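PDB 1XKY: dihydrodipicolinate synthase from Bacillus anthracis, which probably condenses pyruvate with aspartate semialdehyde on the pathway to lysine, as a TIM-barrel lyase with four subunits in its assembly. Local coordinates for residues I30-T35 with Y71-S76; L201-M206 with A230-G235; L247-D252 with M296-R301; V274-V277 with L282-T285. All coordinates share one frame; numbering follows the deposited sequence.

Contact 1: I30-T35 with Y71-S76; sequences IDFAKT and YRHVVS
His73 of helix 64-78 reaches across to Phe32 and Thr35 in the opening turn of helix 32-44, joining the first two helices that follow barrel strands 16-19 and 49-52 in this TIM barrel. The histidine can be followed outward. His73 CB lies 3.8 Å from Phe32 CD2. With CG anti to the backbone N (chi1 -179°), the imidazole is directed at the other helix, and His73 CG comes to 3.6 Å from Phe32 CD2. On one edge of the ring His73 CD2 meets Thr35 CG2 at 3.8 Å, in the imidazole plane. The far nitrogen, His73 NE2, is hydrogen-bonded to Thr36 OG1, which is also hydrogen-bonded to Phe32 O, tying the imidazole tip into the neighbouring helical turn.

The two rings form a T-shaped (edge-to-face) pair: the edge of Phe32 meets the face of His73, with centroids 5.3 Å apart and planes at 75°. Phe32 CB adds a CH-pi contact over the same imidazole, 4.1 Å from the centroid of the His73 ring. The phenyl ring has a face covered from its own segment, since Ile30 CG2 sits over its centre. Deeper in, Thr35 CG2 touches Val74 CG2 at 4.0 Å, and the Val74 side chain also packs on Val52 and Val84, of strands 49-52 and 84-87.

Asp31, the N-cap residue, fixes the start of the helix that presents Phe32. Asp31 OD1 accepts from Lys34 N at 3.0 Å in a nearly straight bond (167°), the donor standing above the carboxylate plane.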
loop_
_atom_site.group_PDB
_atom_site.type_symbol
_atom_site.label_atom_id
_atom_site.label_comp_id
_atom_site.label_asym_id
_atom_site.label_seq_id
_atom_site.Cartn_x
_atom_site.Cartn_y
_atom_site.Cartn_z
ATOM N N ILE A 30 -20.744 -21.884 -23.230
ATOM C CA ILE A 30 -19.766 -22.926 -22.928
ATOM C C ILE A 30 -19.600 -23.878 -24.121
ATOM O O ILE A 30 -20.583 -24.413 -24.637
ATOM C CB ILE A 30 -20.145 -23.744 -21.664
ATOM C CG1 ILE A 30 -20.107 -22.847 -20.417
ATOM C CG2 ILE A 30 -19.193 -24.942 -21.502
ATOM C CD1 ILE A 30 -20.579 -23.517 -19.129
ATOM N N ASP A 31 -18.353 -24.082 -24.543
ATOM C CA ASP A 31 -18.045 -25.032 -25.605
ATOM C C ASP A 31 -17.548 -26.332 -24.988
ATOM O O ASP A 31 -16.394 -26.431 -24.559
ATOM C CB ASP A 31 -17.005 -24.457 -26.560
ATOM C CG ASP A 31 -16.923 -25.234 -27.858
ATOM O OD1 ASP A 31 -16.792 -26.476 -27.813
ATOM O OD2 ASP A 31 -16.993 -24.588 -28.917
ATOM N N PHE A 32 -18.430 -27.325 -24.939
ATOM C CA PHE A 32 -18.123 -28.579 -24.252
ATOM C C PHE A 32 -17.077 -29.420 -24.991
ATOM O O PHE A 32 -16.218 -30.029 -24.352
ATOM C CB PHE A 32 -19.410 -29.360 -23.968
ATOM C CG PHE A 32 -20.300 -28.672 -22.972
ATOM C CD1 PHE A 32 -21.306 -27.815 -23.392
ATOM C CD2 PHE A 32 -20.092 -28.836 -21.616
ATOM C CE1 PHE A 32 -22.120 -27.161 -22.465
ATOM C CE2 PHE A 32 -20.897 -28.190 -20.690
ATOM C CZ PHE A 32 -21.910 -27.351 -21.115
ATOM N N ALA A 33 -17.114 -29.413 -26.324
ATOM C CA ALA A 33 -16.107 -30.119 -27.119
ATOM C C ALA A 33 -14.704 -29.536 -26.912
ATOM O O ALA A 33 -13.734 -30.284 -26.797
ATOM C CB ALA A 33 -16.474 -30.099 -28.605
ATOM N N LYS A 34 -14.594 -28.209 -26.869
ATOM C CA LYS A 34 -13.309 -27.558 -26.563
ATOM C C LYS A 34 -12.862 -27.856 -25.129
ATOM O O LYS A 34 -11.670 -28.011 -24.865
ATOM C CB LYS A 34 -13.386 -26.041 -26.791
ATOM C CG LYS A 34 -13.453 -25.648 -28.258
ATOM C CD LYS A 34 -13.611 -24.138 -28.471
ATOM C CE LYS A 34 -13.273 -23.766 -29.929
ATOM N NZ LYS A 34 -13.106 -22.287 -30.128
ATOM N N THR A 35 -13.820 -27.936 -24.207
ATOM C CA THR A 35 -13.516 -28.311 -22.828
ATOM C C THR A 35 -12.912 -29.719 -22.774
ATOM O O THR A 35 -11.909 -29.936 -22.102
ATOM C CB THR A 35 -14.761 -28.216 -21.919
ATOM O OG1 THR A 35 -15.301 -26.887 -21.973
ATOM C CG2 THR A 35 -14.413 -28.550 -20.478
ATOM N N TYR A 71 -19.225 -28.546 -14.310
ATOM C CA TYR A 71 -18.677 -29.517 -13.355
ATOM C C TYR A 71 -18.953 -30.939 -13.843
ATOM O O TYR A 71 -18.057 -31.793 -13.855
ATOM C CB TYR A 71 -19.291 -29.387 -11.949
ATOM C CG TYR A 71 -19.198 -28.036 -11.271
ATOM C CD1 TYR A 71 -18.158 -27.136 -11.543
ATOM C CD2 TYR A 71 -20.146 -27.668 -10.318
ATOM C CE1 TYR A 71 -18.101 -25.892 -10.904
ATOM C CE2 TYR A 71 -20.089 -26.441 -9.670
ATOM C CZ TYR A 71 -19.071 -25.555 -9.962
ATOM O OH TYR A 71 -19.042 -24.332 -9.309
ATOM N N ARG A 72 -20.207 -31.179 -14.227
ATOM C CA ARG A 72 -20.653 -32.506 -14.637
ATOM C C ARG A 72 -19.870 -33.001 -15.854
ATOM O O ARG A 72 -19.436 -34.146 -15.889
ATOM C CB ARG A 72 -22.155 -32.485 -14.931
ATOM C CG ARG A 72 -22.737 -33.824 -15.303
ATOM C CD ARG A 72 -24.155 -33.685 -15.837
ATOM N NE ARG A 72 -25.114 -33.372 -14.777
ATOM C CZ ARG A 72 -25.739 -32.208 -14.610
ATOM N NH1 ARG A 72 -25.538 -31.182 -15.439
ATOM N NH2 ARG A 72 -26.591 -32.069 -13.598
ATOM N N HIS A 73 -19.679 -32.131 -16.837
ATOM C CA HIS A 73 -18.933 -32.502 -18.033
ATOM C C HIS A 73 -17.466 -32.813 -17.732
ATOM O O HIS A 73 -16.910 -33.795 -18.231
ATOM C CB HIS A 73 -19.004 -31.394 -19.072
ATOM C CG HIS A 73 -18.273 -31.724 -20.335
ATOM N ND1 HIS A 73 -18.751 -32.641 -21.244
ATOM C CD2 HIS A 73 -17.092 -31.283 -20.829
ATOM C CE1 HIS A 73 -17.907 -32.734 -22.256
ATOM N NE2 HIS A 73 -16.888 -31.924 -22.027
ATOM N N VAL A 74 -16.842 -31.972 -16.912
ATOM C CA VAL A 74 -15.446 -32.158 -16.561
ATOM C C VAL A 74 -15.261 -33.447 -15.752
ATOM O O VAL A 74 -14.302 -34.185 -15.974
ATOM C CB VAL A 74 -14.874 -30.925 -15.805
ATOM C CG1 VAL A 74 -13.455 -31.190 -15.340
ATOM C CG2 VAL A 74 -14.933 -29.674 -16.695
ATOM N N VAL A 75 -16.180 -33.730 -14.835
ATOM C CA VAL A 75 -16.163 -35.001 -14.112
ATOM C C VAL A 75 -16.208 -36.185 -15.092
ATOM O O VAL A 75 -15.454 -37.150 -14.948
ATOM C CB VAL A 75 -17.338 -35.077 -13.084
ATOM C CG1 VAL A 75 -17.619 -36.519 -12.640
ATOM C CG2 VAL A 75 -17.042 -34.188 -11.884
ATOM N N SER A 76 -17.084 -36.089 -16.089
ATOM C CA SER A 76 -17.227 -37.124 -17.120
ATOM C C SER A 76 -15.939 -37.333 -17.922
ATOM O O SER A 76 -15.482 -38.458 -18.080
ATOM C CB SER A 76 -18.377 -36.768 -18.073
ATOM O OG SER A 76 -18.461 -37.707 -19.137
#

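Contact 2: L201-M206 with A230-G235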
loop_
_atom_site.group_PDB
_atom_site.type_symbol
_atom_site.label_atom_id
_atom_site.label_comp_id
_atom_site.label_asym_id
_atom_site.label_seq_id
_atom_site.Cartn_x
_atom_site.Cartn_y
_atom_site.Cartn_z
ATOM N N LEU A 201 5.835 -17.939 -7.470
ATOM C CA LEU A 201 6.254 -18.373 -6.144
ATOM C C LEU A 201 6.344 -19.881 -5.948
ATOM O O LEU A 201 6.662 -20.323 -4.847
ATOM C CB LEU A 201 5.328 -17.784 -5.075
ATOM C CG LEU A 201 5.397 -16.261 -4.960
ATOM C CD1 LEU A 201 4.605 -15.787 -3.741
ATOM C CD2 LEU A 201 6.837 -15.774 -4.891
ATOM N N THR A 202 6.077 -20.674 -6.985
ATOM C CA THR A 202 6.077 -22.139 -6.831
ATOM C C THR A 202 7.341 -22.639 -6.116
ATOM O O THR A 202 7.264 -23.320 -5.082
ATOM C CB THR A 202 5.956 -22.853 -8.191
ATOM O OG1 THR A 202 4.753 -22.438 -8.856
ATOM C CG2 THR A 202 5.950 -24.369 -8.008
ATOM N N LEU A 203 8.499 -22.277 -6.664
ATOM C CA LEU A 203 9.780 -22.768 -6.150
ATOM C C LEU A 203 10.090 -22.299 -4.713
ATOM O O LEU A 203 10.320 -23.129 -3.840
ATOM C CB LEU A 203 10.930 -22.441 -7.123
ATOM C CG LEU A 203 11.839 -23.628 -7.448
ATOM C CD1 LEU A 203 11.021 -24.843 -7.930
ATOM C CD2 LEU A 203 12.896 -23.253 -8.482
ATOM N N PRO A 204 10.078 -20.976 -4.458
ATOM C CA PRO A 204 10.293 -20.530 -3.078
ATOM C C PRO A 204 9.229 -21.013 -2.077
ATOM O O PRO A 204 9.551 -21.242 -0.916
ATOM C CB PRO A 204 10.303 -18.996 -3.192
ATOM C CG PRO A 204 9.612 -18.687 -4.471
ATOM C CD PRO A 204 9.917 -19.839 -5.385
ATOM N N ALA A 205 7.983 -21.173 -2.518
ATOM C CA ALA A 205 6.938 -21.731 -1.655
ATOM C C ALA A 205 7.218 -23.205 -1.309
ATOM O O ALA A 205 7.103 -23.617 -0.159
ATOM C CB ALA A 205 5.574 -21.592 -2.308
ATOM N N MET A 206 7.585 -23.988 -2.312
ATOM C CA MET A 206 7.966 -25.376 -2.083
ATOM C C MET A 206 9.226 -25.484 -1.204
ATOM O O MET A 206 9.314 -26.374 -0.361
ATOM C CB MET A 206 8.123 -26.115 -3.415
ATOM C CG MET A 206 6.774 -26.328 -4.105
ATOM S SD MET A 206 6.866 -27.288 -5.614
ATOM C CE MET A 206 7.033 -28.932 -4.935
ATOM N N ALA A 230 10.605 -31.486 -10.545
ATOM C CA ALA A 230 11.409 -32.709 -10.446
ATOM C C ALA A 230 12.881 -32.371 -10.152
ATOM O O ALA A 230 13.506 -32.978 -9.281
ATOM C CB ALA A 230 11.297 -33.511 -11.718
ATOM N N ALA A 231 13.414 -31.394 -10.876
ATOM C CA ALA A 231 14.771 -30.907 -10.648
ATOM C C ALA A 231 14.940 -30.350 -9.237
ATOM O O ALA A 231 15.926 -30.644 -8.553
ATOM C CB ALA A 231 15.129 -29.854 -11.675
ATOM N N PHE A 232 13.983 -29.534 -8.808
ATOM C CA PHE A 232 14.010 -28.973 -7.465
ATOM C C PHE A 232 13.998 -30.057 -6.394
ATOM O O PHE A 232 14.851 -30.074 -5.513
ATOM C CB PHE A 232 12.827 -28.038 -7.235
ATOM C CG PHE A 232 12.892 -27.334 -5.918
ATOM C CD1 PHE A 232 13.776 -26.276 -5.733
ATOM C CD2 PHE A 232 12.121 -27.754 -4.851
ATOM C CE1 PHE A 232 13.859 -25.628 -4.510
ATOM C CE2 PHE A 232 12.202 -27.112 -3.623
ATOM C CZ PHE A 232 13.075 -26.053 -3.456
ATOM N N GLN A 233 13.026 -30.959 -6.477
ATOM C CA GLN A 233 12.873 -32.041 -5.505
ATOM C C GLN A 233 14.095 -32.957 -5.492
ATOM O O GLN A 233 14.443 -33.510 -4.456
ATOM C CB GLN A 233 11.585 -32.841 -5.773
ATOM C CG GLN A 233 10.306 -32.103 -5.348
ATOM C CD GLN A 233 9.022 -32.868 -5.652
ATOM O OE1 GLN A 233 8.925 -33.589 -6.647
ATOM N NE2 GLN A 233 8.028 -32.711 -4.789
ATOM N N ALA A 234 14.756 -33.099 -6.640
ATOM C CA ALA A 234 16.005 -33.864 -6.727
ATOM C C ALA A 234 17.179 -33.110 -6.071
ATOM O O ALA A 234 18.143 -33.721 -5.599
ATOM C CB ALA A 234 16.328 -34.164 -8.177
ATOM N N GLY A 235 17.090 -31.784 -6.053
ATOM C CA GLY A 235 18.151 -30.939 -5.509
ATOM C C GLY A 235 19.120 -30.441 -6.572
ATOM O O GLY A 235 20.239 -30.053 -6.260
#
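Apolar helix-to-helix packing, centred on the ring of Phe232 against Leu203 and Met206, joins helix 202-207 to the last turn of helix 218-234 on the outside of the barrel. The short helical segments run nearly alongside, their directions 28° apart and their axes approaching to 11.2 Å, a spacing bridged by these three side chains. Leu203 and Phe232 lie alongside with their side chains pointing opposite ways: Leu203 CG rests 3.7 Å from Phe232 CD1, while Leu203 CD1 reaches Phe232 CG, also at 3.7 Å. At the other end of the ring, Phe232 CE2 lies 4.2 Å from Met206 CB. The methionine chain then bends at its last torsion (chi3 77°), bringing Met206 CE to 3.9 Å from Gln233 NE2 at the exposed border.

The phenyl group also serves the subunit interface, as its ring meets that of Phe237 of the second subunit and packs on Ala207 of that chain. Just beyond, Gly235 has positive phi and ends the helix in a Schellman motif, Gly235 N bonding back to Phe232 O at 2.9 Å. The pair are neighbouring outer helices of a (beta/alpha)8 barrel, linked through strand 212-215.

Contact 3: L247-D252 with M296-R301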
loop_
_atom_site.group_PDB
_atom_site.type_symbol
_atom_site.label_atom_id
_atom_site.label_comp_id
_atom_site.label_asym_id
_atom_site.label_seq_id
_atom_site.Cartn_x
_atom_site.Cartn_y
_atom_site.Cartn_z
ATOM N N LEU A 247 9.325 -19.609 -15.947
ATOM C CA LEU A 247 7.995 -19.602 -15.342
ATOM C C LEU A 247 7.569 -18.181 -14.959
ATOM O O LEU A 247 6.464 -17.745 -15.297
ATOM C CB LEU A 247 7.966 -20.534 -14.125
ATOM C CG LEU A 247 6.671 -20.640 -13.305
ATOM C CD1 LEU A 247 5.474 -20.960 -14.181
ATOM C CD2 LEU A 247 6.854 -21.703 -12.238
ATOM N N VAL A 248 8.468 -17.456 -14.299
ATOM C CA VAL A 248 8.211 -16.077 -13.861
ATOM C C VAL A 248 7.929 -15.165 -15.054
ATOM O O VAL A 248 6.982 -14.378 -15.038
ATOM C CB VAL A 248 9.410 -15.504 -13.047
ATOM C CG1 VAL A 248 9.241 -14.003 -12.793
ATOM C CG2 VAL A 248 9.570 -16.250 -11.729
ATOM N N ARG A 249 8.756 -15.292 -16.079
ATOM C CA ARG A 249 8.642 -14.500 -17.299
ATOM C C ARG A 249 7.310 -14.776 -17.996
ATOM O O ARG A 249 6.552 -13.854 -18.319
ATOM C CB ARG A 249 9.800 -14.863 -18.228
ATOM C CG ARG A 249 10.111 -13.857 -19.291
ATOM C CD ARG A 249 11.585 -13.952 -19.680
ATOM N NE ARG A 249 11.951 -15.285 -20.160
ATOM C CZ ARG A 249 11.620 -15.763 -21.356
ATOM N NH1 ARG A 249 10.891 -15.039 -22.198
ATOM N NH2 ARG A 249 12.006 -16.979 -21.714
ATOM N N VAL A 250 7.030 -16.056 -18.221
ATOM C CA VAL A 250 5.790 -16.466 -18.876
ATOM C C VAL A 250 4.561 -16.024 -18.072
ATOM O O VAL A 250 3.594 -15.483 -18.632
ATOM C CB VAL A 250 5.781 -17.993 -19.136
ATOM C CG1 VAL A 250 4.381 -18.497 -19.531
ATOM C CG2 VAL A 250 6.812 -18.335 -20.213
ATOM N N THR A 251 4.612 -16.232 -16.762
ATOM C CA THR A 251 3.498 -15.872 -15.896
ATOM C C THR A 251 3.204 -14.376 -15.925
ATOM O O THR A 251 2.050 -13.975 -16.080
ATOM C CB THR A 251 3.729 -16.339 -14.448
ATOM O OG1 THR A 251 3.879 -17.764 -14.443
ATOM C CG2 THR A 251 2.540 -15.974 -13.583
ATOM N N ASP A 252 4.241 -13.555 -15.806
ATOM C CA ASP A 252 4.066 -12.102 -15.872
ATOM C C ASP A 252 3.309 -11.671 -17.138
ATOM O O ASP A 252 2.434 -10.805 -17.076
ATOM C CB ASP A 252 5.419 -11.381 -15.793
ATOM C CG ASP A 252 6.006 -11.378 -14.391
ATOM O OD1 ASP A 252 5.295 -11.748 -13.423
ATOM O OD2 ASP A 252 7.192 -11.000 -14.256
ATOM N N MET A 296 5.462 -15.512 -25.752
ATOM C CA MET A 296 5.162 -16.909 -26.085
ATOM C C MET A 296 6.172 -17.497 -27.073
ATOM O O MET A 296 6.580 -18.660 -26.942
ATOM C CB MET A 296 3.746 -17.034 -26.660
ATOM C CG MET A 296 2.621 -16.799 -25.647
ATOM S SD MET A 296 2.730 -17.829 -24.157
ATOM C CE MET A 296 2.538 -19.492 -24.819
ATOM N N GLN A 297 6.569 -16.691 -28.057
ATOM C CA GLN A 297 7.541 -17.114 -29.073
ATOM C C GLN A 297 8.960 -17.290 -28.517
ATOM O O GLN A 297 9.772 -17.994 -29.115
ATOM C CB GLN A 297 7.528 -16.153 -30.273
ATOM C CG GLN A 297 6.304 -16.365 -31.157
ATOM C CD GLN A 297 6.148 -15.354 -32.300
ATOM O OE1 GLN A 297 5.268 -15.518 -33.150
ATOM N NE2 GLN A 297 6.987 -14.314 -32.323
ATOM N N SER A 298 9.247 -16.676 -27.371
ATOM C CA SER A 298 10.537 -16.853 -26.694
ATOM C C SER A 298 10.629 -18.110 -25.804
ATOM O O SER A 298 11.691 -18.379 -25.249
ATOM C CB SER A 298 10.875 -15.619 -25.858
ATOM O OG SER A 298 10.018 -15.498 -24.743
ATOM N N ILE A 299 9.538 -18.869 -25.669
ATOM C CA ILE A 299 9.574 -20.145 -24.935
ATOM C C ILE A 299 10.365 -21.162 -25.763
ATOM O O ILE A 299 10.043 -21.381 -26.930
ATOM C CB ILE A 299 8.162 -20.733 -24.702
ATOM C CG1 ILE A 299 7.292 -19.778 -23.874
ATOM C CG2 ILE A 299 8.252 -22.107 -24.005
ATOM C CD1 ILE A 299 5.838 -20.211 -23.796
ATOM N N PRO A 300 11.401 -21.785 -25.175
ATOM C CA PRO A 300 12.165 -22.755 -25.972
ATOM C C PRO A 300 11.329 -23.946 -26.434
ATOM O O PRO A 300 10.538 -24.471 -25.653
ATOM C CB PRO A 300 13.263 -23.220 -25.004
ATOM C CG PRO A 300 13.348 -22.162 -23.975
ATOM C CD PRO A 300 11.949 -21.656 -23.813
ATOM N N ARG A 301 11.489 -24.345 -27.696
ATOM C CA ARG A 301 10.807 -25.532 -28.234
ATOM C C ARG A 301 11.802 -26.593 -28.690
ATOM O O ARG A 301 12.936 -26.269 -29.040
ATOM C CB ARG A 301 9.894 -25.153 -29.401
ATOM C CG ARG A 301 8.850 -24.104 -29.061
ATOM C CD ARG A 301 7.930 -24.543 -27.930
ATOM N NE ARG A 301 6.865 -23.568 -27.710
ATOM C CZ ARG A 301 5.951 -23.645 -26.744
ATOM N NH1 ARG A 301 5.953 -24.659 -25.884
ATOM N NH2 ARG A 301 5.025 -22.695 -26.642
#
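The chain that follows helix 286-297 passes beside the turn of helix 237-253 that carries Arg249 and Val250, where the CA atoms of Val250 and Met296 are 7.2 Å apart. One polar and one apolar contact join the two.

The polar contact is a hydrogen bond from Arg249 NH1 to Ser298 OG, 2.7 Å long with an N-H...O angle of 160°. The hydroxyl lies almost exactly in the guanidinium plane, so it is met by the edge of the group. A bend at chi3 (58°) turns the arginine head round to reach it. Ser298 OG is in addition hydrogen-bonded to Val295 O, so the hydroxyl links the guanidinium to the backbone of Val295.

The apolar contact lies beside it, on the buried side. Val250 CG2 approaches Ile299 CG1 to 4.0 Å, the two side chains crossing at about a right angle. Ile299 CG2 meanwhile lies over the centre of the Arg301 guanidinium face, 3.8 Å above its plane.

Arg249 packs as well on Glu186 of the second subunit, and Val248 on Leu179 of that chain. Within its own chain the contact borders helix 218-234: Leu247 packs on Ile221, Met225 and Met228 of that helix, and Met296 on Val220, so helices 237-253 and 286-297 both lean on it.

Contact 4: V274-V277 with L282-T285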
loop_
_atom_site.group_PDB
_atom_site.type_symbol
_atom_site.label_atom_id
_atom_site.label_comp_id
_atom_site.label_asym_id
_atom_site.label_seq_id
_atom_site.Cartn_x
_atom_site.Cartn_y
_atom_site.Cartn_z
ATOM N N VAL A 274 -9.882 -21.732 -27.212
ATOM C CA VAL A 274 -10.864 -21.855 -26.148
ATOM C C VAL A 274 -11.781 -20.619 -26.122
ATOM O O VAL A 274 -12.433 -20.337 -25.112
ATOM C CB VAL A 274 -10.178 -22.062 -24.765
ATOM C CG1 VAL A 274 -9.468 -23.393 -24.724
ATOM C CG2 VAL A 274 -9.199 -20.945 -24.453
ATOM N N GLY A 275 -11.810 -19.887 -27.236
ATOM C CA GLY A 275 -12.705 -18.744 -27.403
ATOM C C GLY A 275 -12.291 -17.505 -26.634
ATOM O O GLY A 275 -11.143 -17.381 -26.190
ATOM N N SER A 276 -13.251 -16.604 -26.464
ATOM C CA SER A 276 -13.017 -15.319 -25.838
ATOM C C SER A 276 -13.525 -15.291 -24.390
ATOM O O SER A 276 -13.621 -16.337 -23.749
ATOM C CB SER A 276 -13.677 -14.230 -26.670
ATOM O OG SER A 276 -13.111 -12.981 -26.361
ATOM N N VAL A 277 -13.840 -14.091 -23.899
ATOM C CA VAL A 277 -14.233 -13.860 -22.515
ATOM C C VAL A 277 -15.548 -13.107 -22.453
ATOM O O VAL A 277 -15.989 -12.522 -23.446
ATOM C CB VAL A 277 -13.162 -13.056 -21.724
ATOM C CG1 VAL A 277 -11.944 -13.927 -21.431
ATOM C CG2 VAL A 277 -12.776 -11.754 -22.464
ATOM N N LEU A 282 -12.645 -8.243 -21.655
ATOM C CA LEU A 282 -12.591 -8.007 -23.096
ATOM C C LEU A 282 -11.479 -8.807 -23.759
ATOM O O LEU A 282 -10.503 -9.180 -23.105
ATOM C CB LEU A 282 -12.351 -6.517 -23.378
ATOM C CG LEU A 282 -13.439 -5.495 -23.036
ATOM C CD1 LEU A 282 -12.947 -4.085 -23.308
ATOM C CD2 LEU A 282 -14.702 -5.751 -23.810
ATOM N N PRO A 283 -11.602 -9.046 -25.078
ATOM C CA PRO A 283 -10.464 -9.575 -25.828
ATOM C C PRO A 283 -9.243 -8.663 -25.742
ATOM O O PRO A 283 -9.384 -7.455 -25.582
ATOM C CB PRO A 283 -10.967 -9.603 -27.279
ATOM C CG PRO A 283 -12.420 -9.532 -27.202
ATOM C CD PRO A 283 -12.791 -8.864 -25.927
ATOM N N LEU A 284 -8.061 -9.251 -25.859
ATOM C CA LEU A 284 -6.826 -8.489 -25.991
ATOM C C LEU A 284 -6.913 -7.565 -27.203
ATOM O O LEU A 284 -7.477 -7.940 -28.233
ATOM C CB LEU A 284 -5.635 -9.436 -26.173
ATOM C CG LEU A 284 -4.791 -9.844 -24.966
ATOM C CD1 LEU A 284 -5.622 -10.182 -23.792
ATOM C CD2 LEU A 284 -3.890 -11.012 -25.346
ATOM N N THR A 285 -6.363 -6.361 -27.081
ATOM C CA THR A 285 -6.164 -5.514 -28.244
ATOM C C THR A 285 -5.106 -6.165 -29.116
ATOM O O THR A 285 -4.415 -7.096 -28.684
ATOM C CB THR A 285 -5.711 -4.079 -27.881
ATOM O OG1 THR A 285 -4.428 -4.106 -27.245
ATOM C CG2 THR A 285 -6.713 -3.422 -26.972
#
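Ser276 and Val277 both direct their CB atoms at the segment 282-285, and each meets a different part of it: the serine hydroxyl the proline ring, the valine methyl the peptide just before that ring. Ser276 OG, anti to the backbone N (chi1 -160°), extends to 3.6 Å from Pro283 CG, a van der Waals approach to the outer carbon of the pyrrolidine. Val277 CG2 sits between its own backbone N and carbonyl carbon, and from there presses on the Leu282 carbonyl group, 3.5 Å from Leu282 C and equally 3.5 Å from Leu282 O. The Leu282 side chain starts off in the other direction and packs on Gly125 of the third subunit. Val277 thus meets the backbone of Leu282, while the leucine side chain faces the third subunit.

Locally, Ser276-Val277 and Leu282-Pro283 run in opposite directions, with CA distances of 6.3 Å for Ser276 to Pro283 and 6.1 Å for Val277 to Leu282. The contact closes a short loop by packing, without strand hydrogen bonds between the segments. Polar support comes from helix 261-269: Lys264 NZ is hydrogen-bonded to Ser276 O, and Thr261 OG1 makes a weak bond with Leu282 O.

The loop spans the gap between helices 261-269 and 286-297. Val277 and Leu284 lie on Thr261 of the first, while Thr285 is the N-cap of the second, its side chain capping a backbone N of the first turn and its own N bonded to Glu288 OE1.

Overall arrangement
From the N terminus, contact 1 comes first and brings together helices 32-44 and 64-78, closing a loop that contains strand 49-52. Contact 2 follows in series and closes the loop through strand 212-215 on the opposite side of the chain's centre, the two centres about 32 Å apart. Contact 3 spans from helix 237-253 to the C-terminal tail, and contact 4 is nested inside it, closing a short loop ahead of helix 286-297. Contacts 2 and 3 touch through Thr202 and Leu247, and both reach the second subunit. Contact 4 returns to contact 1, where Lys34 packs on Val274 and Gly275, so the loop after helix 261-269 meets the first turn of helix 32-44.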